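Local coordinates for protein cellobiose 2-epimerase (Spirochaeta thermophila DSM 6192, PDB 5ZIG) that probably catalyses the reversible epimerization of cellobiose to 4-O-beta-D-glucopyranosyl-D-mannose, at residues Pro28-Gln33 against Gly357-Trp362; Lys117-Asn122 against Glu170-Pro175. All blocks are in the same frame, centred on the assembly; numbering follows the deposited sequence.

Contact 1: Pro28-Gln33 against Gly357-Trp362; sequences PFWLGQ and GGEWFW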
# COMPACT_ATOMS: atom_id res chain seq x y z
N PRO A 28 15.30 -9.65 6.79
CA PRO A 28 15.70 -10.89 7.48
C PRO A 28 14.59 -11.49 8.32
O PRO A 28 14.53 -12.72 8.45
CB PRO A 28 16.89 -10.45 8.35
CG PRO A 28 17.43 -9.25 7.66
CD PRO A 28 16.24 -8.54 7.08
N PHE A 29 13.71 -10.68 8.89
CA PHE A 29 12.63 -11.25 9.68
C PHE A 29 11.66 -12.00 8.78
O PHE A 29 11.25 -13.12 9.11
CB PHE A 29 11.93 -10.14 10.45
CG PHE A 29 10.64 -10.55 11.12
CD1 PHE A 29 10.63 -10.89 12.47
CD2 PHE A 29 9.45 -10.54 10.43
CE1 PHE A 29 9.45 -11.23 13.11
CE2 PHE A 29 8.26 -10.90 11.05
CZ PHE A 29 8.27 -11.24 12.40
N TRP A 30 11.31 -11.44 7.63
CA TRP A 30 10.33 -12.11 6.77
C TRP A 30 10.95 -13.32 6.08
O TRP A 30 10.27 -14.34 5.91
CB TRP A 30 9.75 -11.12 5.76
CG TRP A 30 8.86 -10.15 6.45
CD1 TRP A 30 9.10 -8.82 6.66
CD2 TRP A 30 7.60 -10.44 7.07
NE1 TRP A 30 8.06 -8.26 7.36
CE2 TRP A 30 7.12 -9.23 7.61
CE3 TRP A 30 6.82 -11.60 7.21
CZ2 TRP A 30 5.90 -9.15 8.30
CZ3 TRP A 30 5.60 -11.51 7.87
CH2 TRP A 30 5.15 -10.30 8.40
N LEU A 31 12.23 -13.23 5.72
CA LEU A 31 12.93 -14.37 5.12
C LEU A 31 12.83 -15.59 6.00
O LEU A 31 12.81 -16.72 5.49
CB LEU A 31 14.40 -14.04 4.88
CG LEU A 31 14.78 -13.40 3.54
CD1 LEU A 31 16.29 -13.15 3.47
CD2 LEU A 31 14.31 -14.25 2.41
N GLY A 32 12.80 -15.40 7.32
CA GLY A 32 12.65 -16.49 8.25
C GLY A 32 11.22 -16.94 8.51
O GLY A 32 10.99 -17.67 9.47
N GLN A 33 10.25 -16.51 7.69
CA GLN A 33 8.84 -16.84 7.91
C GLN A 33 8.21 -17.55 6.71
O GLN A 33 6.99 -17.50 6.55
CB GLN A 33 8.03 -15.59 8.24
CG GLN A 33 8.60 -14.74 9.34
CD GLN A 33 8.22 -15.23 10.70
OE1 GLN A 33 7.68 -16.33 10.85
NE2 GLN A 33 8.48 -14.42 11.72
N GLY A 357 11.69 -8.33 19.65
CA GLY A 357 10.96 -9.36 18.97
C GLY A 357 10.95 -9.36 17.46
O GLY A 357 10.31 -10.19 16.87
N GLY A 358 11.61 -8.40 16.84
CA GLY A 358 11.70 -8.32 15.40
C GLY A 358 10.68 -7.47 14.70
O GLY A 358 9.68 -7.16 15.24
N GLU A 359 11.01 -7.04 13.49
CA GLU A 359 10.17 -6.20 12.65
C GLU A 359 9.67 -4.93 13.33
O GLU A 359 10.31 -4.35 14.11
CB GLU A 359 9.00 -7.03 12.11
CG GLU A 359 8.80 -7.04 10.63
CD GLU A 359 7.83 -5.98 10.16
OE1 GLU A 359 7.15 -5.36 10.94
OE2 GLU A 359 7.77 -5.77 8.98
N TRP A 360 8.48 -4.52 12.98
CA TRP A 360 7.83 -3.38 13.52
C TRP A 360 6.53 -3.73 14.23
O TRP A 360 5.83 -4.60 13.83
CB TRP A 360 7.50 -2.37 12.41
CG TRP A 360 8.63 -1.71 11.61
CD1 TRP A 360 9.91 -2.10 11.51
CD2 TRP A 360 8.52 -0.58 10.77
NE1 TRP A 360 10.60 -1.32 10.71
CE2 TRP A 360 9.78 -0.34 10.24
CE3 TRP A 360 7.49 0.27 10.43
CZ2 TRP A 360 10.03 0.70 9.39
CZ3 TRP A 360 7.76 1.29 9.60
CH2 TRP A 360 9.00 1.50 9.09
N PHE A 361 6.24 -3.06 15.33
CA PHE A 361 4.95 -3.22 15.97
C PHE A 361 3.84 -2.79 15.02
O PHE A 361 4.03 -1.91 14.17
CB PHE A 361 4.91 -2.42 17.26
CG PHE A 361 5.83 -2.97 18.34
CD1 PHE A 361 6.85 -2.19 18.89
CD2 PHE A 361 5.69 -4.28 18.78
CE1 PHE A 361 7.70 -2.71 19.87
CE2 PHE A 361 6.53 -4.80 19.76
CZ PHE A 361 7.54 -4.02 20.31
N TRP A 362 2.67 -3.45 15.12
CA TRP A 362 1.49 -2.97 14.42
C TRP A 362 1.14 -1.54 14.83
O TRP A 362 0.73 -0.73 14.00
CB TRP A 362 0.30 -3.90 14.70
CG TRP A 362 -0.98 -3.40 14.10
CD1 TRP A 362 -1.75 -2.36 14.54
CD2 TRP A 362 -1.65 -3.94 12.96
NE1 TRP A 362 -2.85 -2.20 13.73
CE2 TRP A 362 -2.82 -3.17 12.76
CE3 TRP A 362 -1.39 -5.00 12.09
CZ2 TRP A 362 -3.71 -3.41 11.71
CZ3 TRP A 362 -2.27 -5.24 11.04
CH2 TRP A 362 -3.42 -4.45 10.87
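Phe29 holds its CG anti to the backbone N (chi1 170°), while the next residue, Trp30, keeps CG beside its own N (chi1 -70°); both rings thereby reach Glu359, one meeting the aliphatic part of the chain and the other its carboxylate. CB of Glu359 sits almost squarely over the Phe29 ring, 3.9 Å from the centroid, a CH-pi contact, and CG comes in over the ring margin, 3.6 Å from Phe29 CD2. The opposite face of the phenyl ring carries NE2 of Gln33, and Phe29 CD2 in turn lies over the centre of the Trp30 ring system. The Glu359 chain bends at chi2, which brings OE2 to the indole: Trp30 NE1 donates to it at 3.0 Å, with an N-H...O angle of 155°. OE2 lies near the indole plane and is met on its anti side, though the N-H comes in tilted well out of the carboxylate plane. In the (alpha/alpha)6 barrel of the N-acylglucosamine 2-epimerase family, the contact thus ties the C-terminal end of helix 7-31, the first of the chain, to the irregular loop between helix 336-352 and strand 363-364, late in the sequence. Gly358 CA, 4.0 Å from Phe29 CD1, brings the loop backbone close to the ring at a positive phi. The carboxylate is held from several sides: Glu359 OE1 accepts from the backbone N of Trp360 at 2.6 Å and forms a salt bridge with Lys381, while Asn386 also donates to OE2. His25, one turn back on the helix, bonds to the carbonyl O of Glu359.

Contact 2: Lys117-Asn122 against Glu170-Pro175; sequences KKLYGN and EDWSTP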
# COMPACT_ATOMS: atom_id res chain seq x y z
N LYS A 117 -13.82 -13.11 -4.74
CA LYS A 117 -12.84 -12.33 -5.50
C LYS A 117 -12.97 -10.85 -5.12
O LYS A 117 -13.81 -10.13 -5.65
CB LYS A 117 -13.04 -12.51 -7.00
CG LYS A 117 -13.24 -13.93 -7.40
CD LYS A 117 -12.05 -14.78 -6.92
CE LYS A 117 -11.24 -15.30 -8.08
NZ LYS A 117 -11.91 -16.44 -8.79
N LYS A 118 -12.11 -10.41 -4.21
CA LYS A 118 -12.08 -9.00 -3.84
C LYS A 118 -11.13 -8.26 -4.79
O LYS A 118 -9.98 -8.66 -4.97
CB LYS A 118 -11.63 -8.83 -2.39
CG LYS A 118 -12.49 -9.61 -1.40
CD LYS A 118 -12.48 -9.00 0.00
CE LYS A 118 -13.21 -9.88 1.02
NZ LYS A 118 -13.53 -9.13 2.27
N LEU A 119 -11.64 -7.18 -5.40
CA LEU A 119 -10.80 -6.40 -6.30
C LEU A 119 -9.58 -5.86 -5.57
O LEU A 119 -8.48 -5.82 -6.14
CB LEU A 119 -11.61 -5.27 -6.92
CG LEU A 119 -12.38 -5.74 -8.16
CD1 LEU A 119 -13.45 -6.79 -7.83
CD2 LEU A 119 -12.96 -4.57 -8.88
N TYR A 120 -9.75 -5.50 -4.30
CA TYR A 120 -8.61 -5.07 -3.49
C TYR A 120 -7.48 -6.07 -3.58
O TYR A 120 -6.34 -5.71 -3.88
CB TYR A 120 -9.04 -4.87 -2.05
CG TYR A 120 -7.94 -4.30 -1.19
CD1 TYR A 120 -7.06 -5.14 -0.52
CD2 TYR A 120 -7.79 -2.93 -1.05
CE1 TYR A 120 -6.05 -4.62 0.28
CE2 TYR A 120 -6.79 -2.40 -0.24
CZ TYR A 120 -5.93 -3.25 0.42
OH TYR A 120 -4.92 -2.72 1.21
N GLY A 121 -7.77 -7.34 -3.32
CA GLY A 121 -6.73 -8.35 -3.38
C GLY A 121 -6.26 -8.68 -4.77
O GLY A 121 -5.07 -8.92 -5.00
N ASN A 122 -7.19 -8.76 -5.72
CA ASN A 122 -6.79 -8.98 -7.10
C ASN A 122 -5.94 -7.82 -7.64
O ASN A 122 -5.04 -8.05 -8.46
CB ASN A 122 -8.04 -9.22 -7.96
CG ASN A 122 -8.58 -10.65 -7.80
OD1 ASN A 122 -8.24 -11.53 -8.58
ND2 ASN A 122 -9.37 -10.87 -6.77
N GLU A 170 -17.38 -16.09 -6.53
CA GLU A 170 -16.26 -16.85 -7.07
C GLU A 170 -16.25 -16.83 -8.61
O GLU A 170 -15.20 -16.58 -9.22
CB GLU A 170 -16.30 -18.29 -6.54
CG GLU A 170 -15.15 -19.14 -7.04
CD GLU A 170 -15.21 -20.57 -6.53
OE1 GLU A 170 -16.20 -20.92 -5.84
OE2 GLU A 170 -14.27 -21.34 -6.82
N ASP A 171 -17.42 -17.03 -9.23
CA ASP A 171 -17.52 -17.09 -10.69
C ASP A 171 -17.52 -15.72 -11.35
O ASP A 171 -17.72 -15.64 -12.57
CB ASP A 171 -18.79 -17.86 -11.09
CG ASP A 171 -20.08 -17.24 -10.55
OD1 ASP A 171 -20.09 -16.03 -10.22
OD2 ASP A 171 -21.09 -17.96 -10.44
N TRP A 172 -17.33 -14.64 -10.58
CA TRP A 172 -17.26 -13.25 -11.04
C TRP A 172 -18.59 -12.76 -11.62
O TRP A 172 -18.61 -11.80 -12.41
CB TRP A 172 -16.15 -13.03 -12.08
CG TRP A 172 -14.73 -13.03 -11.56
CD1 TRP A 172 -13.87 -14.08 -11.54
CD2 TRP A 172 -14.00 -11.91 -11.02
NE1 TRP A 172 -12.66 -13.70 -11.02
CE2 TRP A 172 -12.71 -12.36 -10.70
CE3 TRP A 172 -14.32 -10.56 -10.81
CZ2 TRP A 172 -11.73 -11.53 -10.15
CZ3 TRP A 172 -13.33 -9.72 -10.25
CH2 TRP A 172 -12.06 -10.22 -9.93
N SER A 173 -19.70 -13.37 -11.22
CA SER A 173 -21.00 -13.04 -11.80
C SER A 173 -21.76 -11.98 -11.02
O SER A 173 -22.50 -11.20 -11.62
CB SER A 173 -21.88 -14.30 -11.88
OG SER A 173 -22.44 -14.61 -10.62
N THR A 174 -21.62 -11.97 -9.69
CA THR A 174 -22.47 -11.20 -8.80
C THR A 174 -21.63 -10.24 -7.96
O THR A 174 -20.79 -10.70 -7.18
CB THR A 174 -23.25 -12.16 -7.89
OG1 THR A 174 -24.11 -12.98 -8.69
CG2 THR A 174 -24.07 -11.40 -6.83
N PRO A 175 -21.79 -8.92 -8.10
CA PRO A 175 -21.02 -8.02 -7.23
C PRO A 175 -21.47 -8.16 -5.79
O PRO A 175 -22.64 -8.39 -5.49
CB PRO A 175 -21.34 -6.62 -7.80
CG PRO A 175 -22.58 -6.79 -8.62
CD PRO A 175 -22.57 -8.20 -9.12
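The loop of a beta-hairpin, between strands 167-168 and 175-176, folds here onto the start of helix 119-136, with Trp172 as its main inward-reaching group. CB of Lys117 stands over one face of the indole, 3.8 Å from the centroid of the six-membered ring and 20° off the normal, a CH-pi contact; its nearest ring atom is Trp172 CZ2, at 3.5 Å. Bends at chi2, chi3 and chi4 fold the rest of the lysine chain past the pyrrole side, where CE lies 3.6 Å from Trp172 NE1. NZ ends near Glu170 O, a weak hydrogen bond at 3.3 Å, but its stronger partners are Arg100 O and Asp96. Since Trp172 NE1 also donates to Arg100 O, that carbonyl receives both Lys117 NZ and the indole N-H. At the ring edge, close to its plane, Asn122 OD1 is 3.8 Å from Trp172 CZ2; the amide is steeply inclined, 71° from the indole plane. Two bonds fix this amide: ND2 donates almost straight to O of Lys118, the N-cap residue, at 2.9 Å, coming from well above the carbonyl plane, and OD1 accepts from Phe102 N. Leu119 CD1 adds an apolar contact 3.8 Å from Trp172 CZ3. Beyond the indole, Asp171 OD1 accepts from the backbone N of Ser173, an Asx turn, and also from its hydroxyl. Strand 117-118 runs antiparallel beside strand 167-168 as an edge of the three-stranded sheet, helix 139-156 touches Trp172 through Leu151 and Asn122 through Thr148 and Leu152, and helix 191-208 meets Leu119 through Thr193.

From the N terminus the chain runs through helix 7-31, whose end supplies Pro28-Gln33, and then through helices 57-73 and 77-94 to Lys117-Asn122. After helices 119-136 and 139-156 it reaches Glu170-Pro175, where contact 2 closes a short loop of 47 intervening residues. Helices from 191-208 to 336-352 and three strands of the four-stranded sheet follow before Gly357-Trp362 returns to helix 7-31 and contact 1 closes a much longer loop, which encloses contact 2 without crossing it; strand 363-364 and helix 384-402 come after. Contact 1 joins early and late parts of the chain; contact 2 joins the hairpin of strands 167-168 and 175-176 back to strand 117-118 and helix 119-136. Their centres lie about 31 Å apart.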